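Local coordinates for protein putative dehydrogenase (Pseudomonas fluorescens, PDB 6UUG) that acts as the flavin-dependent oxygenase component of a two-component methanesulfinate monooxygenase in bacterial sulfur assimilation and has the acyl-CoA dehydrogenase fold, at residues T46-D51 with L376-R381; R93-A96 with S101-H104; T115-S120 with E323-G328; G157-S162 with K189-A194; A193-G198 with A221-V226. One frame throughout, in Å; residues are numbered along the deposited sequence. Where two conformers were deposited one is given.

Contact 1 (T46-D51 with L376-R381); sequences TAVERD and LDRHWR
Asp51 and Arg381 approach from opposite directions, guanidinium edge to carboxylate, in a buried salt-bridge network of the acyl-CoA dehydrogenase fold, joining helix 32-53 of the N-terminal helical region to the start of helix 378-386 in the C-terminal one. Arg381 NH2 gives Asp51 OD2 a nearly straight bond of 2.8 Å, received on the syn side of the carboxylate, while NH1 reaches Asp51 OD1 weakly at 3.4 Å. The two planes are 34° apart, so the pairing is bidentate but twisted. A bend at chi3 (-81°) turns the Arg381 guanidinium so that its NE bonds Asp377 OD2 one turn back at 2.9 Å. Arg375 also pairs with Asp51 OD2, and Arg381 NH1 has a further acceptor in Ile211 O. A leucine in place of Arg381 would probably deprive Asp51 of one of its arginine partners and Asp377 of its charge partner inside a buried site.

Arg378 runs alongside this network toward helix 32-53. Arg378 CB lies 3.9 Å from Asp51 OD1. From there CG passes over the ring of His379, and CD and NE carry the extended chain on toward Val48. At the tip, NH2 pairs with Glu270, NH1 bonds Arg375 O, and His379 NE2 lies off-centre on one guanidinium face. The opposite face is covered by a methyl: Val48 CG2 sits above its centre, 3.9 Å from Arg378 CZ.

Contact 2 (R93-A96 with S101-H104); sequences REFA and SIAH
Ala103 points its CB straight at the backbone of the facing helix, and two side chains of that helix meet this methyl. Ala103 CB comes within 3.5 Å of Ala96 N and 3.6 Å of Ala96 CA, so it rests on the main chain itself. Ala96 CB lies 3.7 Å and Phe95 CB, from the residue before, 3.8 Å from Ala103 CB. With nothing larger than a methyl at the centre, the CA atoms of Phe95 and Ala103 come to 5.0 Å, a very close approach for two helices.

This is the alanine-lined junction of two consecutive helices joined by a short turn in the N-terminal helical region of the acyl-CoA dehydrogenase fold: helix 85-96 ends here and, after the turn, helix 100-119 begins. Asp99 in the turn accepts a bond from Ile102 N.

Phe95 starts toward helix 100-119, but its ring leads away from it. Its CG stands anti to the carbonyl carbon (chi1 -74°), which carries the ring past Ala103 to lie beside Ile102. Ile102 CG2 approaches obliquely, 4.3 Å from Phe95 CG, a looser contact than those of the methyls. Beyond it the Phe95 ring packs on Ala36 and Leu39 of helix 32-53 and meets Phe106 edge-to-face, while Ile102 leans on Phe43 of that same helix.

Contact 3 (T115-S120 with E323-G328); sequences TVRLFS and EAWAKG
With CG anti to the backbone N (chi1 -177°), Trp325 sends its indole out from helix 294-327, so that the far corner of the six-membered ring reaches the end of helix 100-119. Leu118, its CG anti to the carbonyl carbon (chi1 -68°), brings its branched end to the same corner. Leu118 CD2 touches Trp325 CZ3 at 3.6 Å and CH2 at 3.9 Å, and CD1 is 4.0 Å from CZ3. Arg117 supplies aliphatic chain instead of charge: its CG lies 3.9 Å from Trp325 CH2 and 4.0 Å from CZ2, and the guanidinium plane stands 68° from the indole plane.

The contact joins the N-terminal helical region of the acyl-CoA dehydrogenase fold to the C-terminal end of a long helix of the C-terminal bundle. Trp85 meets the Trp325 ring edge-to-face, and Leu247 and Ile251 of helix 247-277 pack against it. Just after helix 100-119 ends, Ser120 OG bonds back to Val116 O at 2.7 Å.

The touching atoms are all carbon, although the two helix ends carry charged residues. The junction therefore rests on apolar packing at a partly exposed site, with no polar bond between these segments.

Contact 4 (G157-S162 with K189-A194); sequences GWREFS and KLLIAA
Apolar contacts carry this crossing, in which Phe161 of strand 159-162 points the far end of its ring at Leu191 and Ala193, alternate residues on one side of strand 189-196. Leu191 CD2 approaches the ring at its edge, 4.0 Å from Phe161 CE1, the two side chains crossing at about a right angle. Ala193 CB meets the ring end obliquely, 4.0 Å from Phe161 CZ. The strand segments run at 102° with axes 10.4 Å apart, as layers packed face to face in the beta domain of the acyl-CoA dehydrogenase fold. Val152, Ala181 and Val228 also pack on Phe161. An alanine in place of Phe161 would probably open a gap between the sheets and cost Leu191 CD2 and Ala193 CB their aromatic partner.

A charged side chain on the Phe161 side of the strand adds only its carbons: Arg159 CD lies 4.3 Å from Leu191 CD2, while Arg159 NE pairs with Glu230.

The polar bonds lie away from the contact. Trp158 NE1 gives Glu160 OE2 a straight bond of 2.9 Å, meeting the carboxylate on its anti side, and Arg225 pairs with that same oxygen. Between these two segments only carbon atoms meet, so their hold is packing rather than polar bonding.

Contact 5 (A193-G198 with A221-V226); sequences AAIPSG and ATFERV
Between the two sheets of the beta domain, the middle domain of the acyl-CoA dehydrogenase fold, the end of strand 189-196 meets the corner of strand 221-228 through one isoleucine. Ile195 CD1 makes both contacts, touching Val226 CG1 at 4.0 Å and Phe223 CE2 at 4.2 Å. Its CG1 lies between the backbone N and the carbonyl carbon (chi1 59°), and the chain is extended beyond that (chi2 -179°), which carries the terminal methyl toward the other sheet.

Phe223 and Val226 come together because the chain turns a corner at Glu224 and Arg225, the latter with positive phi and psi. Val226 points toward strand 189-196 and offers CG1, which is anti to its own backbone N, whereas Phe223 sets out less directly and brings only its ring end there. Both side chains cross that of Ile195 at a slant.

Ile202 of strand 202-204 packs against Ile195, Phe223 and Val226 alike, and Phe161 and Ala179 also touch Phe223. Only a small surface, 71 Å² summed over both sides, is buried between the two segments themselves. The Ile195 methyl meets the Phe223 ring at its edge, near the ring plane, with CE2 the nearest atom.

Contacts 1, 2, 4 and 5 are largely buried, whereas contact 3 is partly exposed. Contact 1 alone holds its segments by charge, and it lies beside the second subunit; contacts 2 to 5 depend on hydrocarbon. Contacts 2 and 3 use helix 100-119 near its two ends, their centres about 23 Å apart. Contacts 4 and 5 share Ala193 and Ala194 on strand 189-196 and reach neighbouring strands of one sheet; a salt bridge from Glu160 OE2 to Arg225 NH2 (2.7 Å) ties them. Val116 CG1, 3.9 Å from Ala194 CB, connects helix 100-119 of contact 3 to this beta domain. Contacts 2 to 5 all fall inside the chain loop closed by contact 1.

Contact 1 (T46-D51 with L376-R381)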
# COMPACT_ATOMS: atom_id res chain seq x y z
N THR A 46 -35.18 -0.39 -6.19
CA THR A 46 -35.38 0.85 -5.44
C THR A 46 -34.21 1.20 -4.53
O THR A 46 -34.31 2.17 -3.78
CB THR A 46 -36.66 0.75 -4.60
OG1 THR A 46 -36.51 -0.30 -3.64
CG2 THR A 46 -37.86 0.45 -5.48
N ALA A 47 -33.12 0.43 -4.56
CA ALA A 47 -32.05 0.61 -3.58
C ALA A 47 -31.44 2.00 -3.66
O ALA A 47 -31.15 2.62 -2.62
CB ALA A 47 -30.98 -0.46 -3.77
N VAL A 48 -31.21 2.51 -4.87
CA VAL A 48 -30.56 3.81 -5.02
C VAL A 48 -31.45 4.93 -4.48
O VAL A 48 -30.98 5.81 -3.74
CB VAL A 48 -30.17 4.05 -6.49
CG1 VAL A 48 -29.67 5.46 -6.70
CG2 VAL A 48 -29.12 3.03 -6.92
N GLU A 49 -32.74 4.90 -4.82
CA GLU A 49 -33.66 5.92 -4.32
C GLU A 49 -33.81 5.86 -2.81
O GLU A 49 -33.96 6.89 -2.15
CB GLU A 49 -35.03 5.75 -4.99
N ARG A 50 -33.78 4.65 -2.23
CA ARG A 50 -33.96 4.53 -0.79
C ARG A 50 -32.69 4.90 -0.02
O ARG A 50 -32.78 5.30 1.15
CB ARG A 50 -34.41 3.11 -0.43
CG ARG A 50 -35.81 2.77 -0.95
CD ARG A 50 -36.29 1.41 -0.48
NE ARG A 50 -35.67 0.31 -1.21
CZ ARG A 50 -34.69 -0.46 -0.73
NH1 ARG A 50 -34.24 -0.27 0.50
NH2 ARG A 50 -34.19 -1.43 -1.47
N ASP A 51 -31.51 4.76 -0.63
CA ASP A 51 -30.29 5.26 0.00
C ASP A 51 -30.37 6.77 0.20
O ASP A 51 -29.92 7.30 1.22
CB ASP A 51 -29.07 4.88 -0.84
CG ASP A 51 -27.79 5.52 -0.35
OD1 ASP A 51 -27.24 5.05 0.67
OD2 ASP A 51 -27.34 6.50 -0.98
N LEU A 376 -23.13 5.51 -6.93
CA LEU A 376 -22.17 4.42 -6.91
C LEU A 376 -21.26 4.47 -5.69
O LEU A 376 -20.68 3.45 -5.30
CB LEU A 376 -21.35 4.44 -8.21
CG LEU A 376 -20.39 3.31 -8.54
CD1 LEU A 376 -21.10 1.95 -8.54
CD2 LEU A 376 -19.75 3.59 -9.88
N ASP A 377 -21.15 5.64 -5.04
CA ASP A 377 -20.40 5.80 -3.80
C ASP A 377 -21.10 5.20 -2.60
O ASP A 377 -20.50 5.17 -1.52
CB ASP A 377 -20.13 7.28 -3.53
CG ASP A 377 -21.41 8.07 -3.28
OD1 ASP A 377 -22.39 7.85 -4.02
OD2 ASP A 377 -21.46 8.91 -2.33
N ARG A 378 -22.36 4.75 -2.73
CA ARG A 378 -23.07 4.23 -1.56
C ARG A 378 -22.38 3.00 -0.98
O ARG A 378 -22.36 2.83 0.25
CB ARG A 378 -24.54 3.93 -1.92
CG ARG A 378 -24.78 2.67 -2.77
CD ARG A 378 -26.22 2.62 -3.30
NE ARG A 378 -26.48 1.39 -4.04
CZ ARG A 378 -26.05 1.17 -5.28
NH1 ARG A 378 -25.35 2.10 -5.92
NH2 ARG A 378 -26.32 0.02 -5.89
N HIS A 379 -21.77 2.16 -1.82
CA HIS A 379 -21.04 1.02 -1.29
C HIS A 379 -19.89 1.48 -0.41
O HIS A 379 -19.74 1.01 0.72
CB HIS A 379 -20.50 0.15 -2.43
CG HIS A 379 -21.53 -0.24 -3.44
ND1 HIS A 379 -22.56 -1.11 -3.16
CD2 HIS A 379 -21.68 0.11 -4.75
CE1 HIS A 379 -23.31 -1.28 -4.24
NE2 HIS A 379 -22.79 -0.55 -5.22
N TRP A 380 -19.06 2.41 -0.90
CA TRP A 380 -17.97 2.92 -0.08
C TRP A 380 -18.52 3.55 1.21
O TRP A 380 -18.00 3.29 2.30
CB TRP A 380 -17.13 3.94 -0.86
CG TRP A 380 -15.88 4.40 -0.10
CD1 TRP A 380 -14.63 3.84 -0.14
CD2 TRP A 380 -15.80 5.50 0.82
NE1 TRP A 380 -13.77 4.53 0.71
CE2 TRP A 380 -14.47 5.55 1.31
CE3 TRP A 380 -16.71 6.46 1.28
CZ2 TRP A 380 -14.03 6.53 2.22
CZ3 TRP A 380 -16.27 7.44 2.18
CH2 TRP A 380 -14.95 7.44 2.66
N ARG A 381 -19.56 4.39 1.11
CA ARG A 381 -20.08 5.05 2.31
C ARG A 381 -20.60 4.05 3.34
O ARG A 381 -20.40 4.22 4.55
CB ARG A 381 -21.20 6.03 1.96
CG ARG A 381 -20.73 7.30 1.32
CD ARG A 381 -21.90 8.27 1.19
NE ARG A 381 -22.74 7.97 0.04
CZ ARG A 381 -23.95 7.41 0.08
NH1 ARG A 381 -24.50 7.05 1.24
NH2 ARG A 381 -24.62 7.22 -1.05

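Contact 2 (R93-A96 with S101-H104)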
# COMPACT_ATOMS: atom_id res chain seq x y z
N ARG A 93 -25.06 -11.91 3.41
CA ARG A 93 -24.13 -11.51 2.36
C ARG A 93 -24.86 -11.20 1.06
O ARG A 93 -24.56 -10.21 0.38
CB ARG A 93 -23.10 -12.63 2.16
CG ARG A 93 -22.22 -12.55 0.92
CD ARG A 93 -21.35 -13.82 0.85
NE ARG A 93 -20.46 -13.91 -0.31
CZ ARG A 93 -19.67 -14.97 -0.54
NH1 ARG A 93 -19.68 -15.99 0.32
NH2 ARG A 93 -18.89 -15.00 -1.62
N GLU A 94 -25.84 -12.04 0.70
CA GLU A 94 -26.57 -11.83 -0.55
C GLU A 94 -27.36 -10.53 -0.52
O GLU A 94 -27.40 -9.80 -1.52
CB GLU A 94 -27.50 -13.01 -0.81
CG GLU A 94 -28.16 -12.97 -2.17
CD GLU A 94 -27.20 -13.28 -3.30
OE1 GLU A 94 -26.18 -13.97 -3.06
OE2 GLU A 94 -27.46 -12.84 -4.44
N PHE A 95 -28.01 -10.22 0.61
CA PHE A 95 -28.72 -8.95 0.71
C PHE A 95 -27.75 -7.78 0.63
O PHE A 95 -28.03 -6.77 -0.03
CB PHE A 95 -29.52 -8.87 2.01
CG PHE A 95 -30.75 -9.72 2.03
CD1 PHE A 95 -31.48 -9.94 0.88
CD2 PHE A 95 -31.18 -10.30 3.21
CE1 PHE A 95 -32.63 -10.74 0.90
CE2 PHE A 95 -32.33 -11.09 3.24
CZ PHE A 95 -33.04 -11.30 2.08
N ALA A 96 -26.58 -7.91 1.26
CA ALA A 96 -25.62 -6.81 1.31
C ALA A 96 -25.07 -6.43 -0.06
O ALA A 96 -24.59 -5.30 -0.22
CB ALA A 96 -24.47 -7.17 2.26
N SER A 101 -28.29 -1.93 4.29
CA SER A 101 -29.17 -1.61 5.42
C SER A 101 -30.14 -2.74 5.70
O SER A 101 -30.38 -3.11 6.86
CB SER A 101 -29.94 -0.32 5.14
OG SER A 101 -29.08 0.78 5.24
N ILE A 102 -30.74 -3.29 4.64
CA ILE A 102 -31.60 -4.46 4.81
C ILE A 102 -30.78 -5.64 5.31
O ILE A 102 -31.22 -6.40 6.19
CB ILE A 102 -32.33 -4.76 3.49
CG1 ILE A 102 -33.49 -3.78 3.33
CG2 ILE A 102 -32.83 -6.19 3.44
CD1 ILE A 102 -34.58 -3.97 4.38
N ALA A 103 -29.56 -5.82 4.77
CA ALA A 103 -28.72 -6.91 5.25
C ALA A 103 -28.45 -6.77 6.74
O ALA A 103 -28.46 -7.76 7.48
CB ALA A 103 -27.41 -6.95 4.47
N HIS A 104 -28.22 -5.54 7.20
CA HIS A 104 -27.90 -5.27 8.60
C HIS A 104 -29.06 -5.61 9.52
O HIS A 104 -28.89 -6.30 10.53
CB HIS A 104 -27.51 -3.80 8.74
CG HIS A 104 -26.90 -3.43 10.06
ND1 HIS A 104 -26.03 -2.37 10.19
CD2 HIS A 104 -27.05 -3.95 11.31
CE1 HIS A 104 -25.66 -2.26 11.45
NE2 HIS A 104 -26.27 -3.20 12.15

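Contact 3 (T115-S120 with E323-G328)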
# COMPACT_ATOMS: atom_id res chain seq x y z
N THR A 115 -29.25 -14.47 20.66
CA THR A 115 -29.04 -13.94 22.00
C THR A 115 -29.95 -14.63 23.02
O THR A 115 -29.48 -15.05 24.09
CB THR A 115 -29.29 -12.43 22.01
OG1 THR A 115 -28.39 -11.80 21.08
CG2 THR A 115 -29.03 -11.85 23.38
N VAL A 116 -31.25 -14.72 22.74
CA VAL A 116 -32.13 -15.42 23.68
C VAL A 116 -31.78 -16.91 23.72
O VAL A 116 -31.81 -17.54 24.79
CB VAL A 116 -33.62 -15.18 23.36
CG1 VAL A 116 -33.97 -13.71 23.49
CG2 VAL A 116 -34.03 -15.71 22.00
N ARG A 117 -31.38 -17.48 22.58
CA ARG A 117 -31.05 -18.90 22.54
C ARG A 117 -29.85 -19.21 23.43
O ARG A 117 -29.83 -20.22 24.13
CB ARG A 117 -30.77 -19.33 21.10
CG ARG A 117 -30.14 -20.73 20.96
CD ARG A 117 -31.13 -21.81 21.36
NE ARG A 117 -30.55 -23.16 21.33
CZ ARG A 117 -29.84 -23.71 22.31
NH1 ARG A 117 -29.59 -23.05 23.43
NH2 ARG A 117 -29.38 -24.95 22.17
N LEU A 118 -28.84 -18.33 23.41
CA LEU A 118 -27.60 -18.60 24.13
C LEU A 118 -27.62 -18.15 25.58
O LEU A 118 -26.89 -18.73 26.40
CB LEU A 118 -26.43 -17.93 23.40
CG LEU A 118 -26.06 -18.49 22.03
CD1 LEU A 118 -25.03 -17.58 21.35
CD2 LEU A 118 -25.50 -19.90 22.16
N PHE A 119 -28.43 -17.14 25.92
CA PHE A 119 -28.36 -16.49 27.23
C PHE A 119 -29.48 -16.89 28.19
O PHE A 119 -29.38 -16.56 29.38
CB PHE A 119 -28.39 -14.96 27.10
CG PHE A 119 -27.17 -14.35 26.47
CD1 PHE A 119 -26.05 -15.10 26.15
CD2 PHE A 119 -27.15 -12.99 26.20
CE1 PHE A 119 -24.93 -14.51 25.57
CE2 PHE A 119 -26.03 -12.38 25.63
CZ PHE A 119 -24.92 -13.14 25.31
N SER A 120 -30.53 -17.57 27.73
CA SER A 120 -31.70 -17.81 28.58
C SER A 120 -32.06 -19.29 28.59
O SER A 120 -31.44 -20.12 27.92
CB SER A 120 -32.90 -16.96 28.12
OG SER A 120 -33.44 -17.43 26.89
N GLU A 323 -19.44 -25.68 13.04
CA GLU A 323 -18.89 -26.79 13.83
C GLU A 323 -18.92 -26.47 15.32
O GLU A 323 -19.26 -27.33 16.14
CB GLU A 323 -17.47 -27.13 13.35
CG GLU A 323 -17.44 -27.69 11.93
CD GLU A 323 -16.05 -27.75 11.28
OE1 GLU A 323 -15.04 -27.37 11.93
OE2 GLU A 323 -15.97 -28.16 10.10
N ALA A 324 -18.61 -25.22 15.69
CA ALA A 324 -18.66 -24.84 17.10
C ALA A 324 -20.09 -24.86 17.64
O ALA A 324 -20.33 -25.36 18.75
CB ALA A 324 -18.05 -23.44 17.30
N TRP A 325 -21.03 -24.29 16.89
CA TRP A 325 -22.43 -24.26 17.31
C TRP A 325 -22.95 -25.67 17.57
O TRP A 325 -23.69 -25.90 18.53
CB TRP A 325 -23.28 -23.57 16.24
CG TRP A 325 -24.72 -23.42 16.61
CD1 TRP A 325 -25.74 -24.31 16.33
CD2 TRP A 325 -25.31 -22.34 17.33
NE1 TRP A 325 -26.92 -23.83 16.84
CE2 TRP A 325 -26.69 -22.63 17.46
CE3 TRP A 325 -24.81 -21.16 17.90
CZ2 TRP A 325 -27.57 -21.78 18.12
CZ3 TRP A 325 -25.70 -20.31 18.54
CH2 TRP A 325 -27.06 -20.62 18.65
N ALA A 326 -22.55 -26.62 16.72
CA ALA A 326 -23.05 -27.99 16.85
C ALA A 326 -22.59 -28.66 18.14
O ALA A 326 -23.20 -29.66 18.55
CB ALA A 326 -22.60 -28.82 15.64
N LYS A 327 -21.53 -28.16 18.78
CA LYS A 327 -21.08 -28.75 20.03
C LYS A 327 -21.92 -28.30 21.22
O LYS A 327 -21.91 -28.96 22.26
CB LYS A 327 -19.60 -28.42 20.27
CG LYS A 327 -18.74 -28.96 19.13
CD LYS A 327 -17.35 -29.34 19.57
CE LYS A 327 -16.59 -29.93 18.39
NZ LYS A 327 -16.75 -29.09 17.17
N GLY A 328 -22.66 -27.21 21.07
CA GLY A 328 -23.52 -26.72 22.12
C GLY A 328 -22.76 -26.42 23.39
O GLY A 328 -21.60 -25.98 23.36

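Contact 4 (G157-S162 with K189-A194)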
# COMPACT_ATOMS: atom_id res chain seq x y z
N GLY A 157 -41.56 -6.97 43.01
CA GLY A 157 -42.41 -7.73 42.11
C GLY A 157 -41.90 -7.73 40.68
O GLY A 157 -41.98 -8.75 39.98
N TRP A 158 -41.36 -6.61 40.23
CA TRP A 158 -40.81 -6.51 38.89
C TRP A 158 -39.65 -5.52 38.90
O TRP A 158 -39.38 -4.86 39.90
CB TRP A 158 -41.89 -6.10 37.89
CG TRP A 158 -42.41 -4.71 38.12
CD1 TRP A 158 -41.89 -3.54 37.65
CD2 TRP A 158 -43.58 -4.35 38.88
NE1 TRP A 158 -42.65 -2.48 38.07
CE2 TRP A 158 -43.69 -2.95 38.82
CE3 TRP A 158 -44.53 -5.08 39.59
CZ2 TRP A 158 -44.73 -2.26 39.45
CZ3 TRP A 158 -45.55 -4.40 40.22
CH2 TRP A 158 -45.65 -3.00 40.14
N ARG A 159 -38.98 -5.41 37.76
CA ARG A 159 -37.93 -4.43 37.56
C ARG A 159 -38.37 -3.42 36.50
O ARG A 159 -39.33 -3.63 35.76
CB ARG A 159 -36.62 -5.11 37.16
CG ARG A 159 -36.18 -6.17 38.15
CD ARG A 159 -35.04 -6.98 37.59
NE ARG A 159 -34.89 -8.25 38.28
CZ ARG A 159 -33.77 -8.65 38.88
NH1 ARG A 159 -33.73 -9.83 39.49
NH2 ARG A 159 -32.69 -7.87 38.86
N GLU A 160 -37.65 -2.30 36.44
CA GLU A 160 -37.97 -1.25 35.48
C GLU A 160 -36.69 -0.69 34.88
O GLU A 160 -35.75 -0.36 35.60
CB GLU A 160 -38.78 -0.12 36.15
CG GLU A 160 -40.23 -0.48 36.38
CD GLU A 160 -41.02 0.62 37.07
OE1 GLU A 160 -40.49 1.74 37.22
OE2 GLU A 160 -42.17 0.35 37.47
N PHE A 161 -36.67 -0.59 33.55
CA PHE A 161 -35.58 0.07 32.84
C PHE A 161 -35.95 1.53 32.63
O PHE A 161 -37.06 1.83 32.19
CB PHE A 161 -35.29 -0.58 31.48
CG PHE A 161 -34.70 -1.97 31.55
CD1 PHE A 161 -34.58 -2.66 32.75
CD2 PHE A 161 -34.25 -2.59 30.38
CE1 PHE A 161 -34.05 -3.94 32.78
CE2 PHE A 161 -33.70 -3.86 30.42
CZ PHE A 161 -33.60 -4.54 31.62
N SER A 162 -35.01 2.43 32.93
CA SER A 162 -35.21 3.86 32.73
C SER A 162 -33.91 4.49 32.23
O SER A 162 -32.84 4.18 32.75
CB SER A 162 -35.65 4.56 34.03
OG SER A 162 -36.92 4.11 34.45
N LYS A 189 -23.55 -4.07 36.94
CA LYS A 189 -23.58 -5.27 36.11
C LYS A 189 -24.61 -5.12 35.00
O LYS A 189 -25.72 -4.65 35.24
CB LYS A 189 -23.90 -6.51 36.94
N LEU A 190 -24.23 -5.51 33.79
CA LEU A 190 -25.14 -5.42 32.65
C LEU A 190 -26.23 -6.48 32.75
O LEU A 190 -25.95 -7.65 33.06
CB LEU A 190 -24.37 -5.56 31.34
CG LEU A 190 -25.15 -5.24 30.06
CD1 LEU A 190 -25.59 -3.78 30.05
CD2 LEU A 190 -24.32 -5.56 28.82
N LEU A 191 -27.46 -6.08 32.47
CA LEU A 191 -28.62 -6.97 32.48
C LEU A 191 -29.32 -6.89 31.13
O LEU A 191 -29.57 -5.79 30.63
CB LEU A 191 -29.58 -6.59 33.61
CG LEU A 191 -30.90 -7.35 33.70
CD1 LEU A 191 -30.63 -8.79 34.09
CD2 LEU A 191 -31.83 -6.68 34.69
N ILE A 192 -29.62 -8.04 30.53
CA ILE A 192 -30.22 -8.12 29.20
C ILE A 192 -31.63 -8.68 29.32
O ILE A 192 -31.86 -9.64 30.07
CB ILE A 192 -29.39 -9.00 28.25
CG1 ILE A 192 -27.88 -8.75 28.43
CG2 ILE A 192 -29.83 -8.78 26.81
CD1 ILE A 192 -27.44 -7.38 28.04
N ALA A 193 -32.58 -8.10 28.58
CA ALA A 193 -33.95 -8.58 28.58
C ALA A 193 -34.50 -8.58 27.16
O ALA A 193 -34.07 -7.80 26.32
CB ALA A 193 -34.85 -7.71 29.48
N ALA A 194 -35.46 -9.47 26.90
CA ALA A 194 -36.21 -9.49 25.65
C ALA A 194 -37.63 -9.01 25.94
O ALA A 194 -38.35 -9.64 26.72
CB ALA A 194 -36.24 -10.89 25.04

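Contact 5 (A193-G198 with A221-V226)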
# COMPACT_ATOMS: atom_id res chain seq x y z
N ALA A 193 -32.58 -8.10 28.58
CA ALA A 193 -33.95 -8.58 28.58
C ALA A 193 -34.50 -8.58 27.16
O ALA A 193 -34.07 -7.80 26.32
CB ALA A 193 -34.85 -7.71 29.48
N ALA A 194 -35.46 -9.47 26.90
CA ALA A 194 -36.21 -9.49 25.65
C ALA A 194 -37.63 -9.01 25.94
O ALA A 194 -38.35 -9.64 26.72
CB ALA A 194 -36.24 -10.89 25.04
N ILE A 195 -38.04 -7.91 25.32
CA ILE A 195 -39.33 -7.31 25.65
C ILE A 195 -40.01 -6.81 24.38
O ILE A 195 -39.35 -6.53 23.37
CB ILE A 195 -39.19 -6.15 26.66
CG1 ILE A 195 -38.28 -5.05 26.12
CG2 ILE A 195 -38.66 -6.66 28.01
CD1 ILE A 195 -38.08 -3.91 27.10
N PRO A 196 -41.35 -6.74 24.39
CA PRO A 196 -42.07 -6.26 23.21
C PRO A 196 -41.69 -4.82 22.89
O PRO A 196 -41.53 -3.99 23.78
CB PRO A 196 -43.54 -6.36 23.62
CG PRO A 196 -43.57 -7.35 24.72
CD PRO A 196 -42.27 -7.18 25.46
N SER A 197 -41.54 -4.54 21.59
CA SER A 197 -41.06 -3.22 21.18
C SER A 197 -42.09 -2.13 21.42
O SER A 197 -41.71 -0.96 21.52
CB SER A 197 -40.66 -3.24 19.70
OG SER A 197 -39.92 -4.41 19.41
N GLY A 198 -43.37 -2.48 21.51
CA GLY A 198 -44.39 -1.49 21.79
C GLY A 198 -44.78 -1.36 23.24
O GLY A 198 -45.79 -0.71 23.54
N ALA A 221 -33.57 5.80 21.63
CA ALA A 221 -34.76 5.38 22.35
C ALA A 221 -34.72 5.95 23.76
O ALA A 221 -33.65 6.13 24.34
CB ALA A 221 -34.89 3.86 22.41
N THR A 222 -35.91 6.23 24.30
CA THR A 222 -36.08 6.66 25.68
C THR A 222 -36.92 5.62 26.41
O THR A 222 -38.00 5.25 25.93
CB THR A 222 -36.75 8.04 25.76
OG1 THR A 222 -35.85 9.04 25.27
CG2 THR A 222 -37.12 8.37 27.20
N PHE A 223 -36.41 5.14 27.55
CA PHE A 223 -37.10 4.19 28.42
C PHE A 223 -37.62 4.94 29.64
O PHE A 223 -36.83 5.50 30.41
CB PHE A 223 -36.15 3.07 28.85
CG PHE A 223 -35.89 2.04 27.79
CD1 PHE A 223 -35.04 2.31 26.74
CD2 PHE A 223 -36.49 0.79 27.86
CE1 PHE A 223 -34.80 1.35 25.76
CE2 PHE A 223 -36.26 -0.17 26.89
CZ PHE A 223 -35.42 0.11 25.84
N GLU A 224 -38.94 4.92 29.83
CA GLU A 224 -39.59 5.61 30.95
C GLU A 224 -40.29 4.56 31.82
O GLU A 224 -41.41 4.15 31.51
CB GLU A 224 -40.58 6.65 30.44
CG GLU A 224 -41.07 7.60 31.52
CD GLU A 224 -40.00 8.57 31.97
OE1 GLU A 224 -39.59 9.42 31.14
OE2 GLU A 224 -39.56 8.49 33.14
N ARG A 225 -39.63 4.14 32.90
CA ARG A 225 -40.16 3.14 33.83
C ARG A 225 -40.73 1.93 33.10
O ARG A 225 -41.85 1.48 33.34
CB ARG A 225 -41.21 3.76 34.76
CG ARG A 225 -40.65 4.80 35.72
CD ARG A 225 -41.65 5.19 36.81
NE ARG A 225 -41.99 4.07 37.68
CZ ARG A 225 -43.20 3.54 37.78
NH1 ARG A 225 -44.20 4.04 37.06
NH2 ARG A 225 -43.42 2.51 38.59
N VAL A 226 -39.93 1.38 32.18
CA VAL A 226 -40.39 0.26 31.36
C VAL A 226 -40.32 -1.01 32.18
O VAL A 226 -39.24 -1.41 32.64
CB VAL A 226 -39.55 0.13 30.08
CG1 VAL A 226 -39.99 -1.11 29.30
CG2 VAL A 226 -39.66 1.39 29.24